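Local coordinates for protein KLLA0E08119p (Kluyveromyces lactis, PDB 3VA7) that probably carboxylates urea to urea-1-carboxylate using ATP, hydrogencarbonate and a swinging biotin, forming the urea carboxylase part of a longer enzyme, at residues H694-R699 / I1197-K1202; T1175-K1180 / H1220-M1225. All blocks are in the same frame, centred on the assembly; numbering follows the deposited sequence.

Interaction 1. Residues H694-R699 / I1197-K1202. With BTI (5-(hexahydro-2-oxo-1H-thieno[3,4-D]imidazol-6-yl)pentanal), chain B.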
ATOM      1  N   HIS A 694      27.064  -4.394  -7.864  1.00 31.87           N
ATOM      2  CA  HIS A 694      26.432  -5.451  -8.696  1.00 30.88           C
ATOM      3  C   HIS A 694      25.097  -4.978  -9.288  1.00 30.84           C
ATOM      4  O   HIS A 694      24.391  -4.142  -8.692  1.00 30.69           O
ATOM      5  CB  HIS A 694      26.228  -6.642  -7.760  1.00 30.98           C
ATOM      6  CG  HIS A 694      25.593  -7.859  -8.373  1.00 31.35           C
ATOM      7  ND1 HIS A 694      24.308  -7.867  -8.881  1.00 30.28           N
ATOM      8  CD2 HIS A 694      26.040  -9.139  -8.461  1.00 27.73           C
ATOM      9  CE1 HIS A 694      24.008  -9.095  -9.279  1.00 30.51           C
ATOM     10  NE2 HIS A 694      25.037  -9.884  -9.024  1.00 27.56           N
ATOM     11  N   TYR A 695      24.736  -5.500 -10.457  1.00 30.72           N
ATOM     12  CA  TYR A 695      23.532  -5.011 -11.167  1.00 30.76           C
ATOM     13  C   TYR A 695      22.229  -5.140 -10.319  1.00 30.90           C
ATOM     14  O   TYR A 695      21.319  -4.310 -10.442  1.00 31.14           O
ATOM     15  CB  TYR A 695      23.369  -5.688 -12.562  1.00 30.62           C
ATOM     16  CG  TYR A 695      23.014  -7.143 -12.459  1.00 29.61           C
ATOM     17  CD1 TYR A 695      21.678  -7.560 -12.328  1.00 30.08           C
ATOM     18  CD2 TYR A 695      24.008  -8.097 -12.411  1.00 26.72           C
ATOM     19  CE1 TYR A 695      21.373  -8.926 -12.179  1.00 30.51           C
ATOM     20  CE2 TYR A 695      23.728  -9.442 -12.284  1.00 27.66           C
ATOM     21  CZ  TYR A 695      22.415  -9.867 -12.176  1.00 29.25           C
ATOM     22  OH  TYR A 695      22.174 -11.228 -12.063  1.00 27.46           O
ATOM     23  N   ASN A 696      22.150  -6.200  -9.499  1.00 30.14           N
ATOM     24  CA  ASN A 696      21.080  -6.367  -8.552  1.00 29.57           C
ATOM     25  C   ASN A 696      21.213  -5.489  -7.282  1.00 29.88           C
ATOM     26  O   ASN A 696      21.482  -6.004  -6.180  1.00 30.06           O
ATOM     27  CB  ASN A 696      20.931  -7.858  -8.191  1.00 28.67           C
ATOM     28  CG  ASN A 696      19.995  -8.605  -9.172  1.00 30.17           C
ATOM     29  OD1 ASN A 696      19.187  -7.969  -9.894  1.00 29.26           O
ATOM     30  ND2 ASN A 696      20.107  -9.948  -9.212  1.00 27.54           N
ATOM     31  N   SER A 697      20.998  -4.183  -7.423  1.00 28.54           N
ATOM     32  CA  SER A 697      21.043  -3.298  -6.273  1.00 28.37           C
ATOM     33  C   SER A 697      19.833  -2.422  -6.325  1.00 27.95           C
ATOM     34  O   SER A 697      19.439  -2.046  -7.402  1.00 28.97           O
ATOM     35  CB  SER A 697      22.283  -2.413  -6.310  1.00 28.55           C
ATOM     36  OG  SER A 697      23.456  -3.153  -6.080  1.00 30.52           O
ATOM     37  N   ASN A 698      19.224  -2.111  -5.190  1.00 26.69           N
ATOM     38  CA  ASN A 698      18.074  -1.191  -5.159  1.00 27.50           C
ATOM     39  C   ASN A 698      17.856  -0.738  -3.721  1.00 27.34           C
ATOM     40  O   ASN A 698      18.731  -0.958  -2.877  1.00 27.58           O
ATOM     41  CB  ASN A 698      16.776  -1.745  -5.775  1.00 25.94           C
ATOM     42  CG  ASN A 698      16.223  -2.954  -5.035  1.00 29.20           C
ATOM     43  OD1 ASN A 698      16.850  -3.524  -4.146  1.00 33.15           O
ATOM     44  ND2 ASN A 698      15.035  -3.367  -5.419  1.00 33.21           N
ATOM     45  N   ARG A 699      16.708  -0.134  -3.431  1.00 26.21           N
ATOM     46  CA  ARG A 699      16.500   0.362  -2.101  1.00 25.24           C
ATOM     47  C   ARG A 699      16.460  -0.749  -1.042  1.00 26.02           C
ATOM     48  O   ARG A 699      16.612  -0.464   0.164  1.00 26.78           O
ATOM     49  CB  ARG A 699      15.275   1.241  -2.059  1.00 24.95           C
ATOM     50  CG  ARG A 699      15.443   2.553  -2.852  1.00 25.75           C
ATOM     51  CD  ARG A 699      14.060   3.252  -3.016  1.00 27.59           C
ATOM     52  NE  ARG A 699      13.358   3.314  -1.728  1.00 27.60           N
ATOM     53  CZ  ARG A 699      13.415   4.321  -0.849  1.00 26.66           C
ATOM     54  NH1 ARG A 699      14.104   5.442  -1.114  1.00 23.65           N
ATOM     55  NH2 ARG A 699      12.712   4.226   0.287  1.00 26.45           N
ATOM     56  N   ILE A1197      13.695 -10.094 -21.895  1.00 34.06           N
ATOM     57  CA  ILE A1197      13.660  -9.806 -20.472  1.00 33.57           C
ATOM     58  C   ILE A1197      15.054  -9.872 -19.806  1.00 34.44           C
ATOM     59  O   ILE A1197      15.846 -10.803 -20.006  1.00 34.29           O
ATOM     60  CB  ILE A1197      12.670 -10.722 -19.750  1.00 33.17           C
ATOM     61  CG1 ILE A1197      11.228 -10.530 -20.258  1.00 32.23           C
ATOM     62  CG2 ILE A1197      12.648 -10.443 -18.297  1.00 32.94           C
ATOM     63  CD1 ILE A1197      10.273 -11.644 -19.723  1.00 26.15           C
ATOM     64  N   ILE A1198      15.321  -8.871 -18.981  1.00 35.07           N
ATOM     65  CA  ILE A1198      16.596  -8.724 -18.266  1.00 35.09           C
ATOM     66  C   ILE A1198      16.212  -8.817 -16.815  1.00 35.00           C
ATOM     67  O   ILE A1198      15.067  -8.528 -16.452  1.00 35.39           O
ATOM     68  CB  ILE A1198      17.203  -7.298 -18.728  1.00 36.14           C
ATOM     69  CG1 ILE A1198      17.925  -7.448 -20.071  1.00 35.09           C
ATOM     70  CG2 ILE A1198      18.033  -6.503 -17.719  1.00 34.35           C
ATOM     71  CD1 ILE A1198      18.676  -8.748 -20.196  1.00 38.93           C
ATOM     72  N   GLU A1199      17.105  -9.264 -15.958  1.00 34.90           N
ATOM     73  CA  GLU A1199      16.940  -8.829 -14.549  1.00 34.12           C
ATOM     74  C   GLU A1199      17.878  -7.673 -14.299  1.00 33.45           C
ATOM     75  O   GLU A1199      19.099  -7.824 -14.432  1.00 32.57           O
ATOM     76  CB  GLU A1199      17.161  -9.938 -13.495  1.00 34.36           C
ATOM     77  CG  GLU A1199      16.786  -9.475 -12.063  1.00 31.87           C
ATOM     78  CD  GLU A1199      17.058 -10.515 -10.992  1.00 31.86           C
ATOM     79  OE1 GLU A1199      18.077 -11.255 -11.071  1.00 33.04           O
ATOM     80  OE2 GLU A1199      16.257 -10.586 -10.035  1.00 31.15           O
ATOM     81  N   ALA A1200      17.299  -6.532 -13.958  1.00 32.87           N
ATOM     82  CA  ALA A1200      18.052  -5.348 -13.544  1.00 32.62           C
ATOM     83  C   ALA A1200      17.492  -4.852 -12.215  1.00 33.52           C
ATOM     84  O   ALA A1200      16.269  -4.650 -12.083  1.00 34.00           O
ATOM     85  CB  ALA A1200      17.918  -4.276 -14.559  1.00 32.15           C
ATOM     86  N   MET A1201      18.359  -4.641 -11.218  1.00 33.63           N
ATOM     87  CA  MET A1201      17.913  -4.020  -9.968  1.00 32.87           C
ATOM     88  C   MET A1201      16.770  -4.798  -9.359  1.00 33.16           C
ATOM     89  O   MET A1201      15.781  -4.203  -8.941  1.00 32.80           O
ATOM     90  CB  MET A1201      17.481  -2.589 -10.209  1.00 32.02           C
ATOM     91  CG  MET A1201      18.577  -1.736 -10.765  1.00 33.12           C
ATOM     92  SD  MET A1201      17.929  -0.095 -11.125  1.00 37.89           S
ATOM     93  CE  MET A1201      17.506  -0.277 -12.855  1.00 35.78           C
ATOM     94  N   LYS A1202      16.926  -6.134  -9.322  1.00 34.05           N
ATOM     95  CA  LYS A1202      15.972  -7.069  -8.738  1.00 34.40           C
ATOM     96  C   LYS A1202      14.584  -7.027  -9.374  1.00 36.20           C
ATOM     97  O   LYS A1202      13.600  -7.463  -8.774  1.00 37.94           O
ATOM     98  CB  LYS A1202      15.868  -6.812  -7.241  1.00 33.75           C
ATOM     99  CG  LYS A1202      17.222  -6.594  -6.609  1.00 31.93           C
ATOM    100  CD  LYS A1202      17.279  -6.854  -5.124  1.00 25.70           C
ATOM    101  CE  LYS A1202      18.457  -6.064  -4.601  1.00 26.21           C
ATOM    102  NZ  LYS A1202      18.718  -6.066  -3.138  1.00 23.72           N
TER
HETATM  103  C11 BTI B1901      18.902  -7.143  -2.369  1.00 25.60           C
HETATM  104  O11 BTI B1901      18.815  -8.315  -2.852  1.00 24.16           O
HETATM  105  C10 BTI B1901      18.993  -6.810  -0.849  1.00 21.46           C
HETATM  106  C9  BTI B1901      18.867  -8.083  -0.013  1.00 18.39           C
HETATM  107  C8  BTI B1901      19.248  -7.958   1.456  1.00 21.52           C
HETATM  108  C7  BTI B1901      19.599  -9.286   2.157  1.00 20.98           C
HETATM  109  C2  BTI B1901      18.593 -10.402   1.964  1.00 22.09           C
HETATM  110  S1  BTI B1901      16.979  -9.988   2.557  1.00 26.18           S
HETATM  111  C6  BTI B1901      16.494 -11.662   2.788  1.00 24.36           C
HETATM  112  C5  BTI B1901      17.743 -12.487   3.009  1.00 25.05           C
HETATM  113  N3  BTI B1901      17.768 -12.622   4.443  1.00 23.28           N
HETATM  114  C3  BTI B1901      18.747 -11.930   4.964  1.00 25.41           C
HETATM  115  O3  BTI B1901      19.025 -11.923   6.251  1.00 28.17           O
HETATM  116  N2  BTI B1901      19.443 -11.286   4.050  1.00 26.61           N
HETATM  117  C4  BTI B1901      19.001 -11.661   2.712  1.00 25.69           C
HETATM  118  O   HOH W   1      19.897 -11.984 -12.810  1.00 28.24           O

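Interaction 2. Residues T1175-K1180 / H1220-M1225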
ATOM      1  N   THR A1175      21.785  -1.907 -16.838  1.00 37.11           N
ATOM      2  CA  THR A1175      22.680  -3.039 -16.746  1.00 36.99           C
ATOM      3  C   THR A1175      21.974  -4.175 -15.980  1.00 36.57           C
ATOM      4  O   THR A1175      21.385  -3.933 -14.917  1.00 36.81           O
ATOM      5  CB  THR A1175      24.033  -2.653 -16.060  1.00 37.16           C
ATOM      6  OG1 THR A1175      24.666  -1.622 -16.828  1.00 40.03           O
ATOM      7  CG2 THR A1175      24.963  -3.860 -15.936  1.00 34.16           C
ATOM      8  N   GLY A1176      22.056  -5.395 -16.510  1.00 35.34           N
ATOM      9  CA  GLY A1176      21.399  -6.536 -15.932  1.00 34.48           C
ATOM     10  C   GLY A1176      21.893  -7.779 -16.609  1.00 34.69           C
ATOM     11  O   GLY A1176      22.707  -7.686 -17.529  1.00 34.69           O
ATOM     12  N   ARG A1177      21.449  -8.934 -16.109  1.00 34.36           N
ATOM     13  CA  ARG A1177      21.798 -10.236 -16.643  1.00 34.53           C
ATOM     14  C   ARG A1177      20.613 -10.765 -17.414  1.00 35.43           C
ATOM     15  O   ARG A1177      19.476 -10.723 -16.899  1.00 35.72           O
ATOM     16  CB  ARG A1177      22.086 -11.213 -15.513  1.00 34.93           C
ATOM     17  CG  ARG A1177      22.619 -12.631 -15.918  1.00 33.38           C
ATOM     18  CD  ARG A1177      22.972 -13.397 -14.646  1.00 35.29           C
ATOM     19  NE  ARG A1177      22.915 -14.866 -14.728  1.00 34.02           N
ATOM     20  CZ  ARG A1177      21.873 -15.591 -15.155  1.00 33.92           C
ATOM     21  NH1 ARG A1177      20.722 -15.021 -15.630  1.00 26.01           N
ATOM     22  NH2 ARG A1177      21.999 -16.928 -15.128  1.00 34.47           N
ATOM     23  N   PHE A1178      20.873 -11.300 -18.623  1.00 35.25           N
ATOM     24  CA  PHE A1178      19.803 -11.713 -19.543  1.00 33.93           C
ATOM     25  C   PHE A1178      19.083 -12.898 -18.997  1.00 33.37           C
ATOM     26  O   PHE A1178      19.674 -13.936 -18.699  1.00 32.31           O
ATOM     27  CB  PHE A1178      20.384 -12.010 -20.926  1.00 34.78           C
ATOM     28  CG  PHE A1178      19.357 -12.371 -21.982  1.00 34.01           C
ATOM     29  CD1 PHE A1178      18.994 -11.443 -22.957  1.00 32.74           C
ATOM     30  CD2 PHE A1178      18.780 -13.661 -22.020  1.00 32.89           C
ATOM     31  CE1 PHE A1178      18.074 -11.783 -23.964  1.00 29.37           C
ATOM     32  CE2 PHE A1178      17.858 -13.996 -22.998  1.00 30.99           C
ATOM     33  CZ  PHE A1178      17.525 -13.053 -23.989  1.00 28.65           C
ATOM     34  N   TRP A1179      17.781 -12.738 -18.883  1.00 34.19           N
ATOM     35  CA  TRP A1179      16.938 -13.740 -18.263  1.00 34.97           C
ATOM     36  C   TRP A1179      16.437 -14.730 -19.304  1.00 35.70           C
ATOM     37  O   TRP A1179      16.806 -15.918 -19.262  1.00 36.61           O
ATOM     38  CB  TRP A1179      15.775 -13.039 -17.583  1.00 35.59           C
ATOM     39  CG  TRP A1179      14.858 -13.930 -16.755  1.00 36.44           C
ATOM     40  CD1 TRP A1179      14.698 -15.285 -16.858  1.00 33.95           C
ATOM     41  CD2 TRP A1179      13.946 -13.492 -15.731  1.00 35.57           C
ATOM     42  NE1 TRP A1179      13.774 -15.717 -15.932  1.00 35.61           N
ATOM     43  CE2 TRP A1179      13.282 -14.639 -15.243  1.00 33.92           C
ATOM     44  CE3 TRP A1179      13.641 -12.241 -15.174  1.00 36.39           C
ATOM     45  CZ2 TRP A1179      12.321 -14.585 -14.227  1.00 32.10           C
ATOM     46  CZ3 TRP A1179      12.686 -12.192 -14.133  1.00 37.78           C
ATOM     47  CH2 TRP A1179      12.031 -13.369 -13.686  1.00 33.69           C
ATOM     48  N   LYS A1180      15.618 -14.234 -20.234  1.00 35.04           N
ATOM     49  CA  LYS A1180      14.918 -15.068 -21.217  1.00 35.54           C
ATOM     50  C   LYS A1180      14.287 -14.181 -22.321  1.00 35.53           C
ATOM     51  O   LYS A1180      13.985 -12.985 -22.069  1.00 36.61           O
ATOM     52  CB  LYS A1180      13.837 -15.935 -20.538  1.00 35.18           C
ATOM     53  CG  LYS A1180      12.678 -15.128 -19.953  1.00 35.84           C
ATOM     54  CD  LYS A1180      11.584 -15.995 -19.422  1.00 37.29           C
ATOM     55  CE  LYS A1180      10.877 -15.281 -18.298  1.00 38.48           C
ATOM     56  NZ  LYS A1180      10.151 -16.267 -17.508  1.00 38.08           N
ATOM     57  N   HIS A1220      21.151 -11.841 -27.066  1.00 47.06           N
ATOM     58  CA  HIS A1220      21.728 -12.633 -25.952  1.00 46.16           C
ATOM     59  C   HIS A1220      21.049 -13.966 -25.623  1.00 46.32           C
ATOM     60  O   HIS A1220      19.915 -14.231 -26.018  1.00 46.63           O
ATOM     61  CB  HIS A1220      21.895 -11.781 -24.688  1.00 45.64           C
ATOM     62  CG  HIS A1220      22.561 -10.462 -24.938  1.00 42.95           C
ATOM     63  ND1 HIS A1220      21.881  -9.380 -25.456  1.00 41.10           N
ATOM     64  CD2 HIS A1220      23.841 -10.055 -24.758  1.00 38.33           C
ATOM     65  CE1 HIS A1220      22.715  -8.363 -25.587  1.00 38.71           C
ATOM     66  NE2 HIS A1220      23.903  -8.741 -25.151  1.00 36.56           N
ATOM     67  N   LYS A1221      21.780 -14.816 -24.924  1.00 45.99           N
ATOM     68  CA  LYS A1221      21.190 -15.981 -24.321  1.00 46.49           C
ATOM     69  C   LYS A1221      21.143 -15.873 -22.772  1.00 45.05           C
ATOM     70  O   LYS A1221      21.736 -14.996 -22.180  1.00 44.21           O
ATOM     71  CB  LYS A1221      21.872 -17.228 -24.875  1.00 47.39           C
ATOM     72  CG  LYS A1221      21.590 -17.345 -26.437  1.00 52.75           C
ATOM     73  CD  LYS A1221      21.542 -18.823 -27.039  1.00 55.96           C
ATOM     74  CE  LYS A1221      22.920 -19.323 -27.598  1.00 56.99           C
ATOM     75  NZ  LYS A1221      23.100 -19.060 -29.071  1.00 58.13           N
ATOM     76  N   ASN A1222      20.353 -16.716 -22.131  1.00 44.41           N
ATOM     77  CA  ASN A1222      20.238 -16.721 -20.686  1.00 42.83           C
ATOM     78  C   ASN A1222      21.635 -16.737 -20.110  1.00 42.86           C
ATOM     79  O   ASN A1222      22.497 -17.505 -20.580  1.00 42.15           O
ATOM     80  CB  ASN A1222      19.507 -17.967 -20.228  1.00 42.63           C
ATOM     81  CG  ASN A1222      19.586 -18.174 -18.735  1.00 44.21           C
ATOM     82  OD1 ASN A1222      18.854 -17.534 -17.981  1.00 46.00           O
ATOM     83  ND2 ASN A1222      20.449 -19.076 -18.300  1.00 44.01           N
ATOM     84  N   GLY A1223      21.859 -15.870 -19.117  1.00 42.21           N
ATOM     85  CA  GLY A1223      23.147 -15.748 -18.470  1.00 42.13           C
ATOM     86  C   GLY A1223      24.096 -14.663 -18.967  1.00 42.07           C
ATOM     87  O   GLY A1223      25.103 -14.417 -18.324  1.00 42.92           O
ATOM     88  N   ASP A1224      23.805 -14.022 -20.092  1.00 41.37           N
ATOM     89  CA  ASP A1224      24.674 -12.972 -20.599  1.00 41.80           C
ATOM     90  C   ASP A1224      24.537 -11.693 -19.807  1.00 42.22           C
ATOM     91  O   ASP A1224      23.428 -11.261 -19.465  1.00 42.60           O
ATOM     92  CB  ASP A1224      24.382 -12.659 -22.083  1.00 41.11           C
ATOM     93  CG  ASP A1224      24.793 -13.789 -23.029  1.00 42.22           C
ATOM     94  OD1 ASP A1224      25.555 -14.723 -22.653  1.00 41.05           O
ATOM     95  OD2 ASP A1224      24.327 -13.748 -24.184  1.00 44.90           O
ATOM     96  N   MET A1225      25.657 -11.036 -19.574  1.00 42.87           N
ATOM     97  CA  MET A1225      25.583  -9.696 -19.051  1.00 43.64           C
ATOM     98  C   MET A1225      25.269  -8.692 -20.116  1.00 44.50           C
ATOM     99  O   MET A1225      25.806  -8.723 -21.198  1.00 44.74           O
ATOM    100  CB  MET A1225      26.853  -9.294 -18.293  1.00 43.28           C
ATOM    101  CG  MET A1225      26.554  -8.397 -17.073  1.00 45.42           C
ATOM    102  SD  MET A1225      25.415  -9.186 -15.859  1.00 46.87           S
ATOM    103  CE  MET A1225      26.073 -10.879 -15.906  1.00 39.49           C
TER

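Interaction 1. Residues H694-R699 / I1197-K1202
Lys1202, joined through an amide to biotin (NZ to C11 1.3 Å), runs past Asn696 and Asn698 with its chain extended beyond CG, which carries the linkage away from the turn. Met1201 and Lys1202 both have left-handed backbone angles, as suits the tight hairpin turn that presents the biotinyl lysine. Asn696 uses both ends of its amide, one on the turn and one on the strand that leads into it. OD1 accepts the backbone N of Lys1202 (3.0 Å), the donor lying above the carbonyl plane, while ND2 gives a nearly straight bond to Glu1199 OE1 (3.0 Å, 168°), reaching the carboxylate from above its plane. An asparagine suits the place because it accepts and donates at once. Beside it Met1201 N binds Tyr695 O (3.1 Å), and one water links Tyr695 OH to Glu1199 OE1. The other carboxylate oxygen, OE2, is held by Thr1018 and Arg945. Asn698 crosses the lysine at about a right angle, its OD1 taken by the backbone N of Phe700. The contact thus docks the hairpin between strands 1194-1200 and 1203-1208 of the biotin carrier domain onto the corner of strand 691-698, with strand 701-705 alongside in the carboxyltransferase domain.

Interaction 2. Residues T1175-K1180 / H1220-M1225
Phe1178 lays one face of its ring against the backbone of His1220 and Lys1221, with His1220 O 3.4 Å above the plane and toward the rim. His1220 CB adds contact at Phe1178 CD1 (3.4 Å), and the imidazole has Asp1224 OD2 at its edge, in plane. The Arg1177 guanidinium is covered on one face by Gly1223 CA, 3.5 Å above its centre; its NH1 is bonded to Glu948 O. With CG anti to the backbone N (chi1 -177°), the Phe1178 ring reaches under the loop, where a broad hydrophobic group also meets Ile1196 and Ile1198. An alanine here would remove the ring and is likely to open a gap between the loop and these isoleucines, depriving the His1220-Lys1221 backbone of its support. Two nearly straight backbone bonds, both in the carbonyl plane, fasten the same residue: Phe1178 N to Asp1224 O (2.7 Å) and Gly1223 N to Phe1178 O (2.9 Å). The loop itself is a type II turn from Lys1221 to Asp1224, whose third position needs the positive phi that Gly1223 supplies; Asp1224 OD2 braces it by accepting Lys1221 N (2.9 Å). Beyond the turn, Arg1177 and Met1225 form an antiparallel non-hydrogen-bonded pair, the bent methionine bringing CE to Arg1177 CG (3.9 Å). In this way strand 1225-1226 becomes an outer strand beside 1176-1181, which on its other side pairs with 1194-1200 through a classic bulge at Trp1179 and Lys1180, while Trp1179 packs on helix 937-949.

In the fold
Interactions 1 and 2, with centres 12 Å apart, share one sheet of the biotin carrier domain, since strand 1194-1200 runs beside 1176-1181. Probable hydrogen bonds join them, Glu1199 N to Arg1177 O and Ile1197 N to Lys1180 O, each 2.9 Å. Tyr695 also reaches across, its OH 3.5 Å from Arg1177 CB, so the carboxyltransferase corner touches both contacts. Helix 937-949 adds a further tie, with Arg945 serving Glu1199 and Glu948 serving Arg1177 and Trp1179. Interaction 1 holds the biotin itself, with the Lys1202 side chain about 12 Å from the bound urea; interaction 2 lies farther back, the Arg1177 side chain about 13 Å from the biotin group.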